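Long-range contacts in spectinomycin 9-adenylyltransferase (Enterococcus faecalis, PDB 6XZ0), which transfers an adenylyl group from ATP to the 9-hydroxyl of spectinomycin, giving bacteria resistance to that antibiotic but not to streptomycin: residues D48-V53 and E86-I91; K74-K79 and Y108-Q113. All blocks are in the same frame, centred on the assembly; numbering follows the deposited sequence.

Interaction 1: residues D48-V53 and E86-I91; sequences DFLVVV and ELTIII. With SCM (spectinomycin), chain B.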
loop_
_atom_site.group_PDB
_atom_site.type_symbol
_atom_site.label_atom_id
_atom_site.label_comp_id
_atom_site.label_asym_id
_atom_site.label_seq_id
_atom_site.Cartn_x
_atom_site.Cartn_y
_atom_site.Cartn_z
ATOM N N ASP A 48 -2.566 -1.566 -6.817
ATOM C CA ASP A 48 -3.207 -1.356 -5.522
ATOM C C ASP A 48 -4.706 -1.176 -5.736
ATOM O O ASP A 48 -5.148 -0.137 -6.233
ATOM C CB ASP A 48 -2.604 -0.148 -4.810
ATOM C CG ASP A 48 -1.092 -0.111 -4.904
ATOM O OD1 ASP A 48 -0.450 -1.142 -4.615
ATOM O OD2 ASP A 48 -0.547 0.953 -5.266
ATOM N N PHE A 49 -5.483 -2.185 -5.355
ATOM C CA PHE A 49 -6.933 -2.136 -5.455
ATOM C C PHE A 49 -7.548 -1.737 -4.119
ATOM O O PHE A 49 -7.020 -2.053 -3.049
ATOM C CB PHE A 49 -7.505 -3.489 -5.890
ATOM C CG PHE A 49 -7.137 -3.887 -7.288
ATOM C CD1 PHE A 49 -6.075 -4.746 -7.520
ATOM C CD2 PHE A 49 -7.857 -3.411 -8.372
ATOM C CE1 PHE A 49 -5.736 -5.119 -8.808
ATOM C CE2 PHE A 49 -7.523 -3.780 -9.661
ATOM C CZ PHE A 49 -6.461 -4.635 -9.878
ATOM N N LEU A 50 -8.679 -1.039 -4.193
ATOM C CA LEU A 50 -9.490 -0.721 -3.026
ATOM C C LEU A 50 -10.919 -1.159 -3.303
ATOM O O LEU A 50 -11.495 -0.794 -4.332
ATOM C CB LEU A 50 -9.443 0.775 -2.693
ATOM C CG LEU A 50 -10.381 1.233 -1.572
ATOM C CD1 LEU A 50 -10.137 0.430 -0.302
ATOM C CD2 LEU A 50 -10.221 2.721 -1.306
ATOM N N VAL A 51 -11.484 -1.943 -2.388
ATOM C CA VAL A 51 -12.799 -2.547 -2.560
ATOM C C VAL A 51 -13.685 -2.113 -1.402
ATOM O O VAL A 51 -13.278 -2.198 -0.237
ATOM C CB VAL A 51 -12.708 -4.082 -2.633
ATOM C CG1 VAL A 51 -14.094 -4.704 -2.641
ATOM C CG2 VAL A 51 -11.917 -4.506 -3.860
ATOM N N VAL A 52 -14.889 -1.646 -1.722
ATOM C CA VAL A 52 -15.876 -1.244 -0.728
ATOM C C VAL A 52 -17.016 -2.250 -0.753
ATOM O O VAL A 52 -17.582 -2.531 -1.816
ATOM C CB VAL A 52 -16.398 0.179 -0.991
ATOM C CG1 VAL A 52 -17.261 0.650 0.172
ATOM C CG2 VAL A 52 -15.238 1.131 -1.228
ATOM N N VAL A 53 -17.350 -2.792 0.414
ATOM C CA VAL A 53 -18.447 -3.736 0.552
ATOM C C VAL A 53 -19.466 -3.158 1.526
ATOM O O VAL A 53 -19.233 -2.138 2.176
ATOM C CB VAL A 53 -17.972 -5.126 1.015
ATOM C CG1 VAL A 53 -17.124 -5.782 -0.067
ATOM C CG2 VAL A 53 -17.195 -5.008 2.313
ATOM N N GLU A 86 -2.078 -5.852 -4.537
ATOM C CA GLU A 86 -2.362 -5.477 -3.156
ATOM C C GLU A 86 -3.786 -4.937 -3.109
ATOM O O GLU A 86 -4.062 -3.853 -3.634
ATOM C CB GLU A 86 -1.356 -4.437 -2.664
ATOM C CG GLU A 86 -1.031 -4.508 -1.184
ATOM C CD GLU A 86 0.081 -3.553 -0.795
ATOM O OE1 GLU A 86 1.197 -3.689 -1.336
ATOM O OE2 GLU A 86 -0.165 -2.662 0.045
ATOM N N LEU A 87 -4.691 -5.697 -2.495
ATOM C CA LEU A 87 -6.099 -5.331 -2.425
ATOM C C LEU A 87 -6.537 -5.294 -0.970
ATOM O O LEU A 87 -6.293 -6.243 -0.215
ATOM C CB LEU A 87 -6.968 -6.314 -3.230
ATOM C CG LEU A 87 -8.499 -6.186 -3.227
ATOM C CD1 LEU A 87 -9.061 -6.787 -4.502
ATOM C CD2 LEU A 87 -9.150 -6.867 -2.032
ATOM N N THR A 88 -7.188 -4.200 -0.586
ATOM C CA THR A 88 -7.764 -4.044 0.739
ATOM C C THR A 88 -9.268 -3.846 0.614
ATOM O O THR A 88 -9.735 -3.121 -0.271
ATOM C CB THR A 88 -7.143 -2.858 1.488
ATOM O OG1 THR A 88 -7.868 -1.661 1.183
ATOM C CG2 THR A 88 -5.689 -2.675 1.080
ATOM N N ILE A 89 -10.022 -4.496 1.498
ATOM C CA ILE A 89 -11.477 -4.396 1.527
ATOM C C ILE A 89 -11.885 -3.637 2.779
ATOM O O ILE A 89 -11.448 -3.972 3.888
ATOM C CB ILE A 89 -12.149 -5.779 1.492
ATOM C CG1 ILE A 89 -11.782 -6.521 0.210
ATOM C CG2 ILE A 89 -13.660 -5.639 1.599
ATOM C CD1 ILE A 89 -12.544 -7.809 0.027
ATOM N N ILE A 90 -12.722 -2.619 2.604
ATOM C CA ILE A 90 -13.304 -1.892 3.721
ATOM C C ILE A 90 -14.821 -1.943 3.599
ATOM O O ILE A 90 -15.381 -2.186 2.526
ATOM C CB ILE A 90 -12.814 -0.431 3.798
ATOM C CG1 ILE A 90 -13.530 0.430 2.757
ATOM C CG2 ILE A 90 -11.306 -0.357 3.617
ATOM C CD1 ILE A 90 -13.194 1.896 2.846
ATOM N N ILE A 91 -15.485 -1.714 4.728
ATOM C CA ILE A 91 -16.939 -1.704 4.816
ATOM C C ILE A 91 -17.383 -0.263 5.018
ATOM O O ILE A 91 -16.849 0.442 5.883
ATOM C CB ILE A 91 -17.442 -2.612 5.951
ATOM C CG1 ILE A 91 -17.064 -4.067 5.670
ATOM C CG2 ILE A 91 -18.941 -2.465 6.144
ATOM C CD1 ILE A 91 -17.466 -5.021 6.769
HETATM O O1 SCM B . 5.265 -5.203 -0.829
HETATM C C2 SCM B . 5.869 -6.316 -1.516
HETATM C C2M SCM B . 4.747 -7.117 -2.124
HETATM C C3 SCM B . 6.709 -7.102 -0.529
HETATM C C4 SCM B . 7.697 -6.195 0.156
HETATM O O4 SCM B . 8.863 -6.492 0.268
HETATM C C5 SCM B . 7.103 -4.870 0.681
HETATM O O5 SCM B . 8.126 -3.968 0.953
HETATM C C6 SCM B . 6.192 -4.242 -0.382
HETATM O O1B SCM B . 6.428 -5.187 1.888
HETATM O O2B SCM B . 5.429 -3.201 0.172
HETATM C C7 SCM B . 5.615 -4.110 2.381
HETATM C C8 SCM B . 4.841 -4.609 3.600
HETATM N N8 SCM B . 5.738 -4.905 4.723
HETATM C C8M SCM B . 6.085 -6.320 4.843
HETATM C C9 SCM B . 3.840 -3.553 4.068
HETATM O O9 SCM B . 4.546 -2.433 4.592
HETATM C C10 SCM B . 2.912 -3.121 2.934
HETATM N N10 SCM B . 1.929 -2.165 3.469
HETATM C C1M SCM B . 2.316 -0.763 3.320
HETATM C C11 SCM B . 3.711 -2.581 1.747
HETATM O O11 SCM B . 2.830 -2.241 0.682
HETATM C C12 SCM B . 4.657 -3.676 1.284
#
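V51 packs beside I89 and also reaches L87, on the face of the sheet that also carries F49, V53 and I91. Its two methyls divide the work: CG2, beside the backbone N, reaches back to L87 CD1 at 3.7 Å, while CG1, anti to that nitrogen (chi1 173°), lies along the CG1 branch of I89. V53 then crosses I89 at about a right angle and sets its CG2 against I91 CG1. On the face of L50 and V52, L50 CD1 touches T88 OG1 at 3.4 Å, and I90 CG2 lies a little farther from the same methyl.

The strands run parallel in register. E86 O accepts from F49 N at 2.8 Å, and V51 N, I90 N and V53 N continue the ladder, whereas T88 N meets F49 O from above the carbonyl plane in a longer bond of 3.3 Å.

At the leading end D48 and E86 point the same way, their carboxylate planes 58° apart and D48 OD1 4.5 Å from E86 OE1. Extended beyond CG, E86 accepts a hydrogen bond from spectinomycin O11 at its OE1 (3.0 Å).

Strands 47-53 and 85-91 are the parallel pair of a beta-alpha-beta unit completed by helix 59-69. Helix 8-23 covers F49, V51 and L87 through I12, V15 and L19, and strands 27-33 and 103-108 flank the pair.

Interaction 2: residues K74-K79 and Y108-Q113; sequences KKIGDK and YGEWLQ. With SCM (spectinomycin), chain B.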
loop_
_atom_site.group_PDB
_atom_site.type_symbol
_atom_site.label_atom_id
_atom_site.label_comp_id
_atom_site.label_asym_id
_atom_site.label_seq_id
_atom_site.Cartn_x
_atom_site.Cartn_y
_atom_site.Cartn_z
ATOM N N LYS A 74 1.875 -11.647 -8.639
ATOM C CA LYS A 74 3.302 -11.913 -8.761
ATOM C C LYS A 74 3.886 -12.275 -7.401
ATOM O O LYS A 74 3.652 -11.575 -6.411
ATOM C CB LYS A 74 4.036 -10.694 -9.319
ATOM C CG LYS A 74 5.552 -10.783 -9.186
ATOM C CD LYS A 74 6.189 -9.420 -8.956
ATOM C CE LYS A 74 7.706 -9.533 -8.876
ATOM N NZ LYS A 74 8.378 -8.201 -8.891
ATOM N N LYS A 75 4.655 -13.358 -7.360
ATOM C CA LYS A 75 5.355 -13.732 -6.142
ATOM C C LYS A 75 6.652 -12.944 -6.018
ATOM O O LYS A 75 7.217 -12.475 -7.011
ATOM C CB LYS A 75 5.625 -15.237 -6.123
ATOM C CG LYS A 75 4.389 -16.081 -6.418
ATOM C CD LYS A 75 3.197 -15.630 -5.581
ATOM C CE LYS A 75 1.988 -16.525 -5.801
ATOM N NZ LYS A 75 0.818 -16.071 -4.999
ATOM N N ILE A 76 7.123 -12.798 -4.776
ATOM C CA ILE A 76 8.222 -11.876 -4.490
ATOM C C ILE A 76 9.481 -12.246 -5.261
ATOM O O ILE A 76 10.248 -11.366 -5.671
ATOM C CB ILE A 76 8.484 -11.820 -2.972
ATOM C CG1 ILE A 76 7.161 -11.708 -2.213
ATOM C CG2 ILE A 76 9.395 -10.653 -2.631
ATOM C CD1 ILE A 76 7.308 -11.809 -0.713
ATOM N N GLY A 77 9.716 -13.536 -5.482
ATOM C CA GLY A 77 10.876 -13.952 -6.244
ATOM C C GLY A 77 10.682 -14.025 -7.738
ATOM O O GLY A 77 11.654 -14.240 -8.468
ATOM N N ASP A 78 9.450 -13.843 -8.215
ATOM C CA ASP A 78 9.143 -13.960 -9.635
ATOM C C ASP A 78 9.916 -12.941 -10.460
ATOM O O ASP A 78 9.696 -11.731 -10.335
ATOM C CB ASP A 78 7.639 -13.792 -9.870
ATOM C CG ASP A 78 7.175 -14.443 -11.156
ATOM O OD1 ASP A 78 5.966 -14.736 -11.275
ATOM O OD2 ASP A 78 8.019 -14.669 -12.048
ATOM N N LYS A 79 10.821 -13.423 -11.306
ATOM C CA LYS A 79 11.578 -12.569 -12.221
ATOM C C LYS A 79 10.850 -12.406 -13.553
ATOM O O LYS A 79 11.405 -12.658 -14.619
ATOM C CB LYS A 79 12.975 -13.141 -12.430
ATOM C CG LYS A 79 13.763 -13.378 -11.149
ATOM C CD LYS A 79 14.578 -14.661 -11.240
ATOM C CE LYS A 79 16.069 -14.374 -11.318
ATOM N NZ LYS A 79 16.578 -13.700 -10.092
ATOM N N TYR A 108 -5.261 -8.511 0.947
ATOM C CA TYR A 108 -4.357 -9.391 0.223
ATOM C C TYR A 108 -3.013 -8.699 0.053
ATOM O O TYR A 108 -2.949 -7.507 -0.265
ATOM C CB TYR A 108 -4.909 -9.796 -1.147
ATOM C CG TYR A 108 -4.037 -10.823 -1.849
ATOM C CD1 TYR A 108 -4.240 -12.183 -1.654
ATOM C CD2 TYR A 108 -3.002 -10.431 -2.692
ATOM C CE1 TYR A 108 -3.442 -13.124 -2.285
ATOM C CE2 TYR A 108 -2.199 -11.363 -3.323
ATOM C CZ TYR A 108 -2.424 -12.707 -3.118
ATOM O OH TYR A 108 -1.629 -13.640 -3.746
ATOM N N GLY A 109 -1.945 -9.454 0.274
ATOM C CA GLY A 109 -0.595 -8.968 0.086
ATOM C C GLY A 109 0.366 -10.132 0.001
ATOM O O GLY A 109 0.208 -11.116 0.730
ATOM N N GLU A 110 1.358 -10.049 -0.884
ATOM C CA GLU A 110 2.239 -11.190 -1.089
ATOM C C GLU A 110 3.284 -11.331 0.011
ATOM O O GLU A 110 3.890 -12.400 0.137
ATOM C CB GLU A 110 2.913 -11.098 -2.462
ATOM C CG GLU A 110 2.953 -12.432 -3.187
ATOM C CD GLU A 110 1.649 -12.739 -3.894
ATOM O OE1 GLU A 110 1.441 -12.211 -5.003
ATOM O OE2 GLU A 110 0.829 -13.502 -3.339
ATOM N N TRP A 111 3.497 -10.293 0.821
ATOM C CA TRP A 111 4.297 -10.469 2.025
ATOM C C TRP A 111 3.586 -11.326 3.063
ATOM O O TRP A 111 4.230 -11.793 4.009
ATOM C CB TRP A 111 4.662 -9.110 2.631
ATOM C CG TRP A 111 3.522 -8.406 3.307
ATOM C CD1 TRP A 111 3.210 -8.442 4.636
ATOM C CD2 TRP A 111 2.553 -7.548 2.691
ATOM N NE1 TRP A 111 2.102 -7.665 4.883
ATOM C CE2 TRP A 111 1.681 -7.107 3.706
ATOM C CE3 TRP A 111 2.336 -7.114 1.380
ATOM C CZ2 TRP A 111 0.609 -6.253 3.451
ATOM C CZ3 TRP A 111 1.273 -6.264 1.129
ATOM C CH2 TRP A 111 0.422 -5.845 2.159
ATOM N N LEU A 112 2.284 -11.550 2.899
ATOM C CA LEU A 112 1.498 -12.384 3.794
ATOM C C LEU A 112 1.264 -13.781 3.237
ATOM O O LEU A 112 0.417 -14.512 3.763
ATOM C CB LEU A 112 0.156 -11.710 4.085
ATOM C CG LEU A 112 0.259 -10.393 4.848
ATOM C CD1 LEU A 112 -1.103 -9.734 4.994
ATOM C CD2 LEU A 112 0.882 -10.644 6.200
ATOM N N GLN A 113 1.995 -14.169 2.190
ATOM C CA GLN A 113 1.730 -15.443 1.532
ATOM C C GLN A 113 2.196 -16.624 2.374
ATOM O O GLN A 113 1.518 -17.657 2.420
ATOM C CB GLN A 113 2.393 -15.472 0.154
ATOM C CG GLN A 113 1.872 -16.577 -0.747
ATOM C CD GLN A 113 0.395 -16.425 -1.042
ATOM O OE1 GLN A 113 -0.428 -17.197 -0.552
ATOM N NE2 GLN A 113 0.051 -15.426 -1.847
HETATM O O1 SCM B . 5.265 -5.203 -0.829
HETATM C C2 SCM B . 5.869 -6.316 -1.516
HETATM C C2M SCM B . 4.747 -7.117 -2.124
HETATM C C3 SCM B . 6.709 -7.102 -0.529
HETATM C C4 SCM B . 7.697 -6.195 0.156
HETATM O O4 SCM B . 8.863 -6.492 0.268
HETATM C C5 SCM B . 7.103 -4.870 0.681
HETATM O O5 SCM B . 8.126 -3.968 0.953
HETATM C C6 SCM B . 6.192 -4.242 -0.382
HETATM O O1B SCM B . 6.428 -5.187 1.888
HETATM O O2B SCM B . 5.429 -3.201 0.172
HETATM C C7 SCM B . 5.615 -4.110 2.381
HETATM C C8 SCM B . 4.841 -4.609 3.600
HETATM N N8 SCM B . 5.738 -4.905 4.723
HETATM C C8M SCM B . 6.085 -6.320 4.843
HETATM C C9 SCM B . 3.840 -3.553 4.068
HETATM O O9 SCM B . 4.546 -2.433 4.592
HETATM C C10 SCM B . 2.912 -3.121 2.934
HETATM N N10 SCM B . 1.929 -2.165 3.469
HETATM C C1M SCM B . 2.316 -0.763 3.320
HETATM C C11 SCM B . 3.711 -2.581 1.747
HETATM O O11 SCM B . 2.830 -2.241 0.682
HETATM C C12 SCM B . 4.657 -3.676 1.284
#
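K75 and E110 cross at about a right angle, the lysine's CD lying against the carboxylate carbon and its NZ forming a salt bridge of 3.1 Å with E110 OE2. The ammonium comes from above the carboxylate plane, 65° out of it. Bends at chi2 of K75 (-48°) and of E110 (82°) bring the two charged ends together. R70 O is a second acceptor for K75 NZ.

E110 OE2 gains a further donor from its own segment. Q113 NE2 approaches nearly along the C-O axis at 2.6 Å, with the oxygen in the plane of the glutamine amide; the Y108 hydroxyl is modelled very close to OE2, too short for the bond's length to be trusted. The other oxygen, OE1, lies 2.7 Å from K74 O and is hydrogen-bonded to S73 OG. With both oxygens engaged, the buried carboxylate is held against rotation. Beside this polar cluster I76 supplies an apolar touch, its CD1 resting 3.6 Å from E110 O.

The W111 side chain leaves the backbone away from K74-K79, and one face of its indole meets spectinomycin. C8 of the drug lies 3.8 Å above the ring plane, over its centre, and the methyl C8M meets W111 CD1 at 3.6 Å. The hydrogen on C8 points at the indole, a CH-pi contact from the drug's saturated aminocyclitol ring; L112 CG and G109 C pack on the opposite face.

K75-D78 is a type I beta turn, whereas 108-113 leads from strand 103-108 through a short 3-10 segment into helix 113-118. The salt bridge thus ties together two loops of the nucleotidyltransferase domain, one of which forms an aromatic wall of the spectinomycin site.

How the interactions relate
Interactions 1 and 2 have centres about 18 Å apart within the nucleotidyltransferase domain, and their segments alternate along the chain: 48-53, 74-79, 86-91, then 108-113. Interaction 1 joins two central strands of the mixed sheet; interaction 2 joins the loop between helix 59-69 and strand 85-91 to the one leaving strand 103-108. Strands 85-91 and 103-108 are antiparallel neighbours, and L87 O lies 2.7 Å from Y108 N, a probable hydrogen bond. E86 CD also packs on W111 CZ3 at 3.5 Å. Sheet and loop thereby bring an acid and an indole to the same spectinomycin molecule, which D180 also binds.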